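Carboxyvinyl-carboxyphosphonate phosphorylmutase (Bacillus anthracis, PDB 4IQD) is probably an enzyme of the phosphoenolpyruvate phosphomutase family, built on a TIM-barrel fold, and binds pyruvic acid in a pocket at the ends of the barrel strands, among other sites. Local coordinates at residues 216-219 with 225-228; 201-206 with 235-240; 52-57 with 120-125. All coordinates share one frame; numbering follows the deposited sequence.

Contact 1. Residues 216-219 with 225-228; sequences ANMT and PYYS. With PYR (pyruvic acid), chain E.
A selenium atom, not a hydrogen bond, joins these two pieces of chain: Met-218, modelled as selenomethionine, lays the end of its side chain along the backbone of Pro-225, Tyr-226 and Tyr-227. The chain bends twice, at chi2 (-77°) and again at chi3 (65°), and this curl carries SE and CE to the carbonyl of Pro-225. CE of Met-218 lies 3.3 Å from Pro-225 O, and SE of Met-218 rests 3.8 Å from Tyr-226 CA. SE also approaches the ring of Tyr-226, 4.3 Å from CD2, in an oblique Met-aromatic contact whose centroid distance is 5.4 Å. A long, flexible, polarisable side chain suits this place, because it can follow the uneven surface of a turn.

Each partner sits at the centre of an inverse gamma turn: Met-218 where strand 215-217 ends, Tyr-226 in the loop that leads to helix 229-234. Pro-225 O closes the second turn by accepting a weak bond from Tyr-227 N. The ring of Tyr-226 is held at its far end through OH, bonded to Phe-221 N, while Ser-228 takes the N-cap position of the helix.

The other side of the loop faces a pyruvic acid. Tyr-226 O is 3.4 Å from the ligand CB, and Tyr-227 CD2 is 3.4 Å from the ligand O. With no hydrogen bond crossing between the segments, this pairing probably rests largely on dispersion and shape, with the methyl against a carbonyl oxygen; directional bonds to the loop include the Tyr-226 OH bond and the helix cap.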
ATOM      1  N   ALA A 216       5.925  -1.256 -24.484  1.00 23.56           N
ATOM      2  CA  ALA A 216       4.707  -2.034 -24.643  1.00 21.29           C
ATOM      3  C   ALA A 216       3.964  -2.074 -23.317  1.00 17.05           C
ATOM      4  O   ALA A 216       4.570  -2.269 -22.268  1.00 22.17           O
ATOM      5  CB  ALA A 216       5.034  -3.435 -25.109  1.00 17.31           C
ATOM      6  N   ASN A 217       2.652  -1.880 -23.369  1.00 20.28           N
ATOM      7  CA  ASN A 217       1.818  -1.871 -22.172  1.00 20.50           C
ATOM      8  C   ASN A 217       1.114  -3.201 -21.952  1.00 23.95           C
ATOM      9  O   ASN A 217       0.056  -3.444 -22.528  1.00 27.28           O
ATOM     10  CB  ASN A 217       0.769  -0.766 -22.287  1.00 20.28           C
ATOM     11  CG  ASN A 217      -0.137  -0.682 -21.071  1.00 25.16           C
ATOM     12  OD1 ASN A 217       0.225  -1.109 -19.972  1.00 29.18           O
ATOM     13  ND2 ASN A 217      -1.321  -0.117 -21.261  1.00 23.95           N
HETATM   14  N   MSE A 218       1.688  -4.059 -21.117  1.00 25.21           N
HETATM   15  CA  MSE A 218       1.030  -5.325 -20.826  1.00 25.52           C
HETATM   16  C   MSE A 218       0.089  -5.337 -19.639  1.00 23.72           C
HETATM   17  O   MSE A 218       0.309  -6.048 -18.663  1.00 25.43           O
HETATM   18  CB  MSE A 218       2.012  -6.485 -20.754  1.00 24.73           C
HETATM   19  CG  MSE A 218       2.182  -7.161 -22.088  1.00 30.23           C
HETATM   20 SE   MSE A 218       0.727  -8.360 -22.634  0.88 29.44          SE
HETATM   21  CE  MSE A 218      -0.787  -7.173 -22.845  1.00 25.62           C
ATOM     22  N   THR A 219      -0.979  -4.559 -19.749  1.00 22.61           N
ATOM     23  CA  THR A 219      -2.003  -4.539 -18.724  1.00 20.95           C
ATOM     24  C   THR A 219      -3.074  -5.569 -19.079  1.00 23.67           C
ATOM     25  O   THR A 219      -3.377  -5.788 -20.250  1.00 24.52           O
ATOM     26  CB  THR A 219      -2.600  -3.130 -18.560  1.00 24.45           C
ATOM     27  OG1 THR A 219      -3.528  -3.118 -17.470  1.00 30.45           O
ATOM     28  CG2 THR A 219      -3.289  -2.679 -19.835  1.00 22.54           C
ATOM     29  N   PRO A 225      -3.152  -8.141 -26.658  1.00 26.63           N
ATOM     30  CA  PRO A 225      -3.088  -9.589 -26.440  1.00 25.82           C
ATOM     31  C   PRO A 225      -1.894  -9.942 -25.569  1.00 25.88           C
ATOM     32  O   PRO A 225      -0.966  -9.144 -25.442  1.00 29.29           O
ATOM     33  CB  PRO A 225      -2.897 -10.148 -27.855  1.00 27.61           C
ATOM     34  CG  PRO A 225      -3.309  -9.056 -28.769  1.00 23.72           C
ATOM     35  CD  PRO A 225      -2.935  -7.798 -28.072  1.00 25.63           C
ATOM     36  N   TYR A 226      -1.913 -11.128 -24.979  1.00 25.30           N
ATOM     37  CA  TYR A 226      -0.867 -11.506 -24.043  1.00 24.18           C
ATOM     38  C   TYR A 226       0.351 -12.084 -24.748  1.00 23.33           C
ATOM     39  O   TYR A 226       0.605 -13.284 -24.712  1.00 25.43           O
ATOM     40  CB  TYR A 226      -1.415 -12.451 -22.977  1.00 21.98           C
ATOM     41  CG  TYR A 226      -2.584 -11.849 -22.239  1.00 20.46           C
ATOM     42  CD1 TYR A 226      -3.887 -12.151 -22.605  1.00 20.68           C
ATOM     43  CD2 TYR A 226      -2.385 -10.952 -21.199  1.00 26.00           C
ATOM     44  CE1 TYR A 226      -4.959 -11.593 -21.947  1.00 20.54           C
ATOM     45  CE2 TYR A 226      -3.455 -10.385 -20.529  1.00 25.92           C
ATOM     46  CZ  TYR A 226      -4.741 -10.709 -20.911  1.00 23.14           C
ATOM     47  OH  TYR A 226      -5.818 -10.156 -20.256  1.00 21.18           O
ATOM     48  N   TYR A 227       1.090 -11.204 -25.409  1.00 24.29           N
ATOM     49  CA  TYR A 227       2.364 -11.570 -25.987  1.00 23.05           C
ATOM     50  C   TYR A 227       3.390 -11.708 -24.881  1.00 21.81           C
ATOM     51  O   TYR A 227       3.299 -11.038 -23.856  1.00 23.24           O
ATOM     52  CB  TYR A 227       2.839 -10.498 -26.963  1.00 22.06           C
ATOM     53  CG  TYR A 227       2.016 -10.385 -28.217  1.00 24.44           C
ATOM     54  CD1 TYR A 227       1.205  -9.284 -28.438  1.00 25.52           C
ATOM     55  CD2 TYR A 227       2.056 -11.376 -29.186  1.00 25.45           C
ATOM     56  CE1 TYR A 227       0.457  -9.171 -29.590  1.00 27.79           C
ATOM     57  CE2 TYR A 227       1.312 -11.274 -30.339  1.00 28.85           C
ATOM     58  CZ  TYR A 227       0.511 -10.170 -30.537  1.00 31.18           C
ATOM     59  OH  TYR A 227      -0.236 -10.061 -31.688  1.00 35.94           O
ATOM     60  N   SER A 228       4.372 -12.573 -25.088  1.00 22.96           N
ATOM     61  CA  SER A 228       5.473 -12.673 -24.145  1.00 24.11           C
ATOM     62  C   SER A 228       6.408 -11.492 -24.374  1.00 24.00           C
ATOM     63  O   SER A 228       6.268 -10.769 -25.360  1.00 24.41           O
ATOM     64  CB  SER A 228       6.217 -14.002 -24.310  1.00 25.04           C
ATOM     65  OG  SER A 228       6.828 -14.099 -25.584  1.00 28.18           O
TER
HETATM   66  C   PYR E 403      -0.001 -14.980 -28.465  1.00 51.20           C
HETATM   67  O   PYR E 403      -0.162 -13.744 -28.062  1.00 52.89           O
HETATM   68  OXT PYR E 403       0.657 -15.222 -29.573  1.00 50.87           O
HETATM   69  CA  PYR E 403      -0.546 -16.029 -27.732  1.00 46.83           C
HETATM   70  O3  PYR E 403      -0.680 -17.209 -28.278  1.00 43.83           O
HETATM   71  CB  PYR E 403      -0.964 -15.831 -26.307  1.00 47.61           C

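Contact 2. Residues 201-206 with 235-240; sequences EEFRLF and MGFQMV
Phe-203 leans from its helix onto Met-235 and Phe-237, which meet its CB and one side of its ring. CB starts beside the backbone, 3.8 Å from Met-235 O. At CG the ring begins, and Phe-237 CE2 lies over its face, 3.8 Å from Phe-203 CG. Further round, CD2 and CE2 turn their edge to the methyl end of Met-235, a selenomethionine; CE of Met-235 is 4.1 Å from Phe-203 CE2, while its closer approach to CD2 is too tight to be trusted. The first torsion of Phe-203, -62°, sets CG anti to the carbonyl carbon and swings the ring off the helix surface toward these partners. The side chain of Phe-203 also touches Leu-197.

Phe-237 completes a T-shaped pair, its edge directed at the face of Phe-203, with planes at 78° and centroids 5.5 Å apart. In the TIM barrel, helix 200-209 is the outer helix before strand 215-217, and residues 235-238 bring the chain from helix 229-234 to strand 239-242. Gly-236 makes that exit with a positive phi, 113°, in a Schellman motif; lacking a side chain, it also lets the backbones come close, its CA 5.6 Å from Arg-204 CA.

Arg-204 borders the contact with an extended chain, with Met-235 CA over one guanidinium face, 4.1 Å from Arg-204 CZ, while NH2 forms a salt bridge with Glu-200. Its aliphatic part also covers Met-235 O, a buried carbonyl oxygen for which the model offers no hydrogen-bond partner.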
ATOM      1  N   GLU A 201       1.837  -5.904 -37.588  1.00 24.57           N
ATOM      2  CA  GLU A 201       2.339  -5.023 -38.636  1.00 26.96           C
ATOM      3  C   GLU A 201       2.376  -3.566 -38.187  1.00 23.96           C
ATOM      4  O   GLU A 201       3.233  -2.808 -38.624  1.00 24.94           O
ATOM      5  CB  GLU A 201       1.521  -5.160 -39.927  1.00 34.23           C
ATOM      6  CG  GLU A 201       0.180  -4.441 -39.920  1.00 41.39           C
ATOM      7  CD  GLU A 201      -0.125  -3.754 -41.243  1.00 47.28           C
ATOM      8  OE1 GLU A 201       0.596  -4.007 -42.232  1.00 49.22           O
ATOM      9  OE2 GLU A 201      -1.084  -2.954 -41.291  1.00 47.84           O
ATOM     10  N   GLU A 202       1.452  -3.174 -37.315  1.00 23.43           N
ATOM     11  CA  GLU A 202       1.437  -1.804 -36.822  1.00 22.29           C
ATOM     12  C   GLU A 202       2.590  -1.564 -35.863  1.00 20.39           C
ATOM     13  O   GLU A 202       3.185  -0.490 -35.849  1.00 22.70           O
ATOM     14  CB  GLU A 202       0.098  -1.462 -36.167  1.00 21.16           C
ATOM     15  CG  GLU A 202      -1.039  -1.326 -37.168  1.00 24.68           C
ATOM     16  CD  GLU A 202      -2.246  -0.591 -36.613  1.00 24.81           C
ATOM     17  OE1 GLU A 202      -2.179  -0.107 -35.465  1.00 22.79           O
ATOM     18  OE2 GLU A 202      -3.263  -0.494 -37.332  1.00 23.46           O
ATOM     19  N   PHE A 203       2.910  -2.581 -35.069  1.00 19.28           N
ATOM     20  CA  PHE A 203       4.024  -2.492 -34.133  1.00 18.94           C
ATOM     21  C   PHE A 203       5.311  -2.280 -34.921  1.00 19.22           C
ATOM     22  O   PHE A 203       6.024  -1.297 -34.715  1.00 23.23           O
ATOM     23  CB  PHE A 203       4.142  -3.757 -33.274  1.00 21.64           C
ATOM     24  CG  PHE A 203       2.943  -4.023 -32.392  1.00 25.86           C
ATOM     25  CD1 PHE A 203       1.969  -3.070 -32.197  1.00 28.83           C
ATOM     26  CD2 PHE A 203       2.810  -5.230 -31.738  1.00 28.75           C
ATOM     27  CE1 PHE A 203       0.886  -3.339 -31.386  1.00 28.15           C
ATOM     28  CE2 PHE A 203       1.734  -5.500 -30.936  1.00 29.05           C
ATOM     29  CZ  PHE A 203       0.768  -4.549 -30.758  1.00 26.06           C
ATOM     30  N   ARG A 204       5.597  -3.209 -35.831  1.00 18.92           N
ATOM     31  CA  ARG A 204       6.804  -3.153 -36.652  1.00 19.57           C
ATOM     32  C   ARG A 204       6.880  -1.878 -37.495  1.00 24.18           C
ATOM     33  O   ARG A 204       7.954  -1.300 -37.657  1.00 26.10           O
ATOM     34  CB  ARG A 204       6.883  -4.386 -37.556  1.00 20.67           C
ATOM     35  CG  ARG A 204       6.822  -5.721 -36.819  1.00 20.90           C
ATOM     36  CD  ARG A 204       7.034  -6.886 -37.783  1.00 24.10           C
ATOM     37  NE  ARG A 204       7.104  -8.185 -37.116  1.00 20.09           N
ATOM     38  CZ  ARG A 204       8.223  -8.729 -36.641  1.00 25.27           C
ATOM     39  NH1 ARG A 204       9.375  -8.083 -36.746  1.00 29.27           N
ATOM     40  NH2 ARG A 204       8.191  -9.916 -36.051  1.00 25.88           N
ATOM     41  N   LEU A 205       5.742  -1.447 -38.031  1.00 24.64           N
ATOM     42  CA  LEU A 205       5.699  -0.235 -38.845  1.00 26.66           C
ATOM     43  C   LEU A 205       5.971   1.010 -38.016  1.00 25.83           C
ATOM     44  O   LEU A 205       6.697   1.908 -38.446  1.00 27.69           O
ATOM     45  CB  LEU A 205       4.349  -0.087 -39.536  1.00 27.42           C
ATOM     46  CG  LEU A 205       4.166   1.225 -40.302  1.00 35.52           C
ATOM     47  CD1 LEU A 205       5.206   1.357 -41.410  1.00 39.44           C
ATOM     48  CD2 LEU A 205       2.765   1.334 -40.872  1.00 38.72           C
ATOM     49  N   PHE A 206       5.367   1.067 -36.835  1.00 21.24           N
ATOM     50  CA  PHE A 206       5.536   2.213 -35.956  1.00 20.74           C
ATOM     51  C   PHE A 206       7.001   2.316 -35.553  1.00 22.02           C
ATOM     52  O   PHE A 206       7.592   3.391 -35.600  1.00 20.41           O
ATOM     53  CB  PHE A 206       4.639   2.077 -34.724  1.00 21.00           C
ATOM     54  CG  PHE A 206       4.508   3.342 -33.921  1.00 25.01           C
ATOM     55  CD1 PHE A 206       3.478   4.234 -34.171  1.00 25.38           C
ATOM     56  CD2 PHE A 206       5.404   3.633 -32.907  1.00 24.71           C
ATOM     57  CE1 PHE A 206       3.351   5.398 -33.430  1.00 25.34           C
ATOM     58  CE2 PHE A 206       5.282   4.795 -32.162  1.00 25.21           C
ATOM     59  CZ  PHE A 206       4.254   5.678 -32.426  1.00 25.15           C
HETATM   60  N   MSE A 235       9.311  -7.918 -32.139  1.00 26.08           N
HETATM   61  CA  MSE A 235       8.261  -7.181 -32.812  1.00 22.76           C
HETATM   62  C   MSE A 235       8.528  -5.681 -32.774  1.00 26.14           C
HETATM   63  O   MSE A 235       7.755  -4.890 -33.312  1.00 24.77           O
HETATM   64  CB  MSE A 235       6.907  -7.515 -32.196  1.00 22.54           C
HETATM   65  CG  MSE A 235       6.488  -8.968 -32.372  1.00 24.91           C
HETATM   66 SE   MSE A 235       4.566  -9.070 -32.208  0.75 30.70          SE
HETATM   67  CE  MSE A 235       4.362  -7.502 -33.283  1.00 67.33           C
ATOM     68  N   GLY A 236       9.623  -5.298 -32.126  1.00 29.63           N
ATOM     69  CA  GLY A 236      10.095  -3.927 -32.179  1.00 32.66           C
ATOM     70  C   GLY A 236      10.025  -3.142 -30.883  1.00 28.86           C
ATOM     71  O   GLY A 236      10.050  -1.912 -30.902  1.00 31.27           O
ATOM     72  N   PHE A 237       9.940  -3.845 -29.759  1.00 24.93           N
ATOM     73  CA  PHE A 237       9.880  -3.188 -28.454  1.00 21.65           C
ATOM     74  C   PHE A 237      11.125  -3.456 -27.626  1.00 21.37           C
ATOM     75  O   PHE A 237      11.739  -4.512 -27.736  1.00 24.81           O
ATOM     76  CB  PHE A 237       8.627  -3.609 -27.687  1.00 21.11           C
ATOM     77  CG  PHE A 237       7.365  -3.014 -28.233  1.00 22.11           C
ATOM     78  CD1 PHE A 237       6.982  -1.735 -27.875  1.00 22.34           C
ATOM     79  CD2 PHE A 237       6.571  -3.727 -29.112  1.00 21.40           C
ATOM     80  CE1 PHE A 237       5.829  -1.178 -28.381  1.00 23.69           C
ATOM     81  CE2 PHE A 237       5.416  -3.175 -29.619  1.00 24.88           C
ATOM     82  CZ  PHE A 237       5.044  -1.898 -29.252  1.00 24.56           C
ATOM     83  N   GLN A 238      11.495  -2.489 -26.796  1.00 23.18           N
ATOM     84  CA  GLN A 238      12.714  -2.598 -26.005  1.00 21.78           C
ATOM     85  C   GLN A 238      12.439  -2.538 -24.506  1.00 22.53           C
ATOM     86  O   GLN A 238      13.355  -2.637 -23.692  1.00 22.72           O
ATOM     87  CB  GLN A 238      13.707  -1.520 -26.430  1.00 23.04           C
ATOM     88  CG  GLN A 238      13.965  -1.533 -27.924  1.00 28.76           C
ATOM     89  CD  GLN A 238      14.861  -0.412 -28.383  1.00 33.60           C
ATOM     90  OE1 GLN A 238      15.872  -0.111 -27.750  1.00 37.66           O
ATOM     91  NE2 GLN A 238      14.496   0.217 -29.494  1.00 36.65           N
HETATM   92  N   MSE A 239      11.170  -2.379 -24.149  1.00 23.86           N
HETATM   93  CA  MSE A 239      10.758  -2.434 -22.755  1.00 20.16           C
HETATM   94  C   MSE A 239       9.266  -2.715 -22.687  1.00 25.70           C
HETATM   95  O   MSE A 239       8.520  -2.376 -23.607  1.00 22.98           O
HETATM   96  CB  MSE A 239      11.098  -1.131 -22.031  1.00 24.69           C
HETATM   97  CG  MSE A 239      10.057  -0.039 -22.174  1.00 27.15           C
HETATM   98 SE   MSE A 239      10.713   1.712 -21.627  0.61 30.28          SE
HETATM   99  CE  MSE A 239      11.700   2.160 -23.245  1.00 20.43           C
ATOM    100  N   VAL A 240       8.834  -3.350 -21.605  1.00 19.79           N
ATOM    101  CA  VAL A 240       7.431  -3.696 -21.441  1.00 19.67           C
ATOM    102  C   VAL A 240       7.004  -3.575 -19.987  1.00 24.62           C
ATOM    103  O   VAL A 240       7.703  -4.026 -19.082  1.00 21.36           O
ATOM    104  CB  VAL A 240       7.127  -5.115 -21.974  1.00 19.80           C
ATOM    105  CG1 VAL A 240       8.156  -6.108 -21.473  1.00 23.60           C
ATOM    106  CG2 VAL A 240       5.721  -5.547 -21.595  1.00 19.68           C
TER

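Contact 3. Residues 52-57 with 120-125; sequences ALYLSG and AVQIED. With PYR (pyruvic acid), chain C.
The hydroxyl of Tyr-54 is held from two directions: OH donates to Gln-122 OE1 at 2.6 Å and accepts a hydrogen bond from a water 3.1 Å away. The bond to the amide is short but not ideally aimed, since OH stands 35° out of the carbonyl plane, at a C=O...O angle of 124°. OE1 in turn lies at the edge of the tyrosine ring, and ring and amide planes are only 26° apart. Gln-122 gets there by extending beyond CG, with CG anti to the backbone N.

Strands 53-55 and 120-124 are not neighbours: in the parallel barrel of the TIM fold, strand 92-95 runs between them, and Asp-95 on it touches both side chains. Side chains long enough to span the intervening strand are therefore needed, and their polar ends meet; the amide suits the role because it offers an acceptor and a donor together. While OE1 accepts the hydrogen bond of the phenol, NE2 of Gln-122 donates to the same water at 2.6 Å.

That water sits beside a bound pyruvic acid, although its apparent bond to the ligand OXT is too short to be relied on. Ser-56, just after strand 53-55, binds the ligand directly, OG donating to its O at 2.9 Å. The same OG caps helix 57-63 through Ala-59 N, which ties the start of that helix to the pocket.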
ATOM      1  N   ALA A  52      13.945  -2.821 -13.012  1.00 22.06           N
ATOM      2  CA  ALA A  52      13.313  -1.520 -13.094  1.00 22.69           C
ATOM      3  C   ALA A  52      11.888  -1.695 -12.615  1.00 23.42           C
ATOM      4  O   ALA A  52      11.349  -2.794 -12.667  1.00 25.25           O
ATOM      5  CB  ALA A  52      13.348  -1.001 -14.523  1.00 22.05           C
ATOM      6  N   LEU A  53      11.284  -0.619 -12.129  1.00 22.83           N
ATOM      7  CA  LEU A  53       9.942  -0.699 -11.570  1.00 20.04           C
ATOM      8  C   LEU A  53       9.056   0.373 -12.164  1.00 18.51           C
ATOM      9  O   LEU A  53       9.545   1.376 -12.672  1.00 22.26           O
ATOM     10  CB  LEU A  53       9.979  -0.543 -10.051  1.00 17.52           C
ATOM     11  CG  LEU A  53      10.678  -1.636  -9.251  1.00 18.90           C
ATOM     12  CD1 LEU A  53      10.643  -1.279  -7.784  1.00 23.35           C
ATOM     13  CD2 LEU A  53      10.024  -2.983  -9.492  1.00 18.64           C
ATOM     14  N   TYR A  54       7.749   0.155 -12.089  1.00 19.52           N
ATOM     15  CA  TYR A  54       6.787   1.084 -12.655  1.00 16.97           C
ATOM     16  C   TYR A  54       5.774   1.514 -11.607  1.00 17.53           C
ATOM     17  O   TYR A  54       5.241   0.693 -10.869  1.00 18.96           O
ATOM     18  CB  TYR A  54       6.070   0.429 -13.837  1.00 19.01           C
ATOM     19  CG  TYR A  54       5.142   1.339 -14.610  1.00 19.30           C
ATOM     20  CD1 TYR A  54       5.642   2.358 -15.412  1.00 22.65           C
ATOM     21  CD2 TYR A  54       3.766   1.160 -14.565  1.00 20.60           C
ATOM     22  CE1 TYR A  54       4.796   3.184 -16.133  1.00 20.00           C
ATOM     23  CE2 TYR A  54       2.915   1.980 -15.286  1.00 22.29           C
ATOM     24  CZ  TYR A  54       3.432   2.992 -16.065  1.00 21.73           C
ATOM     25  OH  TYR A  54       2.586   3.811 -16.782  1.00 23.18           O
ATOM     26  N   LEU A  55       5.521   2.813 -11.539  1.00 17.28           N
ATOM     27  CA  LEU A  55       4.456   3.322 -10.696  1.00 16.93           C
ATOM     28  C   LEU A  55       3.331   3.853 -11.571  1.00 20.31           C
ATOM     29  O   LEU A  55       3.464   4.903 -12.195  1.00 24.98           O
ATOM     30  CB  LEU A  55       4.973   4.420  -9.774  1.00 18.75           C
ATOM     31  CG  LEU A  55       3.957   4.941  -8.761  1.00 19.77           C
ATOM     32  CD1 LEU A  55       3.490   3.817  -7.849  1.00 19.17           C
ATOM     33  CD2 LEU A  55       4.544   6.086  -7.955  1.00 21.59           C
ATOM     34  N   SER A  56       2.229   3.113 -11.629  1.00 21.90           N
ATOM     35  CA  SER A  56       1.095   3.496 -12.463  1.00 22.21           C
ATOM     36  C   SER A  56       0.067   4.281 -11.666  1.00 23.37           C
ATOM     37  O   SER A  56      -0.193   3.973 -10.505  1.00 24.81           O
ATOM     38  CB  SER A  56       0.435   2.259 -13.066  1.00 25.85           C
ATOM     39  OG  SER A  56      -0.866   2.066 -12.542  1.00 28.07           O
ATOM     40  N   GLY A  57      -0.520   5.292 -12.296  1.00 24.20           N
ATOM     41  CA  GLY A  57      -1.545   6.088 -11.649  1.00 25.54           C
ATOM     42  C   GLY A  57      -2.716   5.210 -11.265  1.00 26.26           C
ATOM     43  O   GLY A  57      -3.315   5.374 -10.202  1.00 25.36           O
ATOM     44  N   ALA A 120      12.839   7.936 -14.385  1.00 23.59           N
ATOM     45  CA  ALA A 120      12.114   8.296 -15.605  1.00 22.72           C
ATOM     46  C   ALA A 120      10.653   8.631 -15.328  1.00 23.87           C
ATOM     47  O   ALA A 120      10.084   8.182 -14.338  1.00 24.32           O
ATOM     48  CB  ALA A 120      12.202   7.169 -16.621  1.00 23.34           C
ATOM     49  N   VAL A 121      10.049   9.419 -16.213  1.00 23.86           N
ATOM     50  CA  VAL A 121       8.639   9.772 -16.087  1.00 17.82           C
ATOM     51  C   VAL A 121       7.889   9.576 -17.394  1.00 19.90           C
ATOM     52  O   VAL A 121       8.446   9.762 -18.477  1.00 17.97           O
ATOM     53  CB  VAL A 121       8.445  11.230 -15.625  1.00 22.07           C
ATOM     54  CG1 VAL A 121       8.846  11.387 -14.162  1.00 22.44           C
ATOM     55  CG2 VAL A 121       9.226  12.189 -16.519  1.00 18.31           C
ATOM     56  N   GLN A 122       6.621   9.198 -17.277  1.00 21.68           N
ATOM     57  CA  GLN A 122       5.758   9.012 -18.434  1.00 18.79           C
ATOM     58  C   GLN A 122       4.692  10.087 -18.474  1.00 21.64           C
ATOM     59  O   GLN A 122       3.876  10.199 -17.564  1.00 23.23           O
ATOM     60  CB  GLN A 122       5.088   7.644 -18.394  1.00 18.26           C
ATOM     61  CG  GLN A 122       3.943   7.505 -19.378  1.00 19.97           C
ATOM     62  CD  GLN A 122       2.995   6.382 -19.014  1.00 21.21           C
ATOM     63  OE1 GLN A 122       3.417   5.256 -18.758  1.00 25.35           O
ATOM     64  NE2 GLN A 122       1.705   6.687 -18.984  1.00 17.80           N
ATOM     65  N   ILE A 123       4.702  10.872 -19.544  1.00 23.69           N
ATOM     66  CA  ILE A 123       3.742  11.950 -19.715  1.00 21.66           C
ATOM     67  C   ILE A 123       2.937  11.697 -20.987  1.00 21.47           C
ATOM     68  O   ILE A 123       3.462  11.160 -21.961  1.00 21.72           O
ATOM     69  CB  ILE A 123       4.453  13.321 -19.764  1.00 22.61           C
ATOM     70  CG1 ILE A 123       3.445  14.469 -19.731  1.00 27.17           C
ATOM     71  CG2 ILE A 123       5.350  13.433 -20.984  1.00 18.54           C
ATOM     72  CD1 ILE A 123       4.097  15.826 -19.825  1.00 28.42           C
ATOM     73  N   GLU A 124       1.659  12.065 -20.969  1.00 22.80           N
ATOM     74  CA  GLU A 124       0.752  11.723 -22.060  1.00 23.44           C
ATOM     75  C   GLU A 124       0.083  12.933 -22.703  1.00 24.63           C
ATOM     76  O   GLU A 124       0.010  14.007 -22.105  1.00 25.17           O
ATOM     77  CB  GLU A 124      -0.313  10.741 -21.569  1.00 30.47           C
ATOM     78  CG  GLU A 124      -1.275  11.317 -20.547  1.00 36.86           C
ATOM     79  CD  GLU A 124      -2.081  10.241 -19.840  1.00 45.70           C
ATOM     80  OE1 GLU A 124      -3.235  10.514 -19.450  1.00 50.07           O
ATOM     81  OE2 GLU A 124      -1.557   9.121 -19.667  1.00 47.02           O
ATOM     82  N   ASP A 125      -0.408  12.743 -23.926  1.00 26.42           N
ATOM     83  CA  ASP A 125      -1.071  13.812 -24.669  1.00 23.15           C
ATOM     84  C   ASP A 125      -2.587  13.823 -24.487  1.00 21.54           C
ATOM     85  O   ASP A 125      -3.293  14.551 -25.178  1.00 23.50           O
ATOM     86  CB  ASP A 125      -0.712  13.767 -26.161  1.00 22.16           C
ATOM     87  CG  ASP A 125      -1.039  12.432 -26.817  1.00 26.25           C
ATOM     88  OD1 ASP A 125      -1.612  11.544 -26.153  1.00 26.92           O
ATOM     89  OD2 ASP A 125      -0.724  12.279 -28.017  1.00 25.48           O
TER
HETATM   90  C   PYR C 401      -1.738   2.438 -16.427  1.00 55.51           C
HETATM   91  O   PYR C 401      -1.688   1.748 -15.317  1.00 54.18           O
HETATM   92  OXT PYR C 401      -0.940   3.468 -16.580  1.00 55.48           O
HETATM   93  CA  PYR C 401      -2.647   2.074 -17.423  1.00 53.46           C
HETATM   94  O3  PYR C 401      -2.787   2.804 -18.500  1.00 52.00           O
HETATM   95  CB  PYR C 401      -3.468   0.827 -17.267  1.00 52.82           C
HETATM   96  O   HOH W   1       0.105   4.682 -18.370  1.00 28.85           O

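In the fold
From the N terminus, contact 3 comes first: it opens at residues 52-57 and closes at 120-125, joining the second and fourth strands of the barrel across the third. It is complete before the other two begin. Contact 2 opens on helix 200-209, and before it closes at 235-240 the chain makes contact 1 in full, from the end of strand 215-217 to the loop before helix 229-234. These two touch directly, with a probable hydrogen bond from Ala-216 N to Met-239 O between neighbouring strands. Contact 3 touches neither: its nearest atoms are about 6 Å from contact 1 and about 7 Å from contact 2.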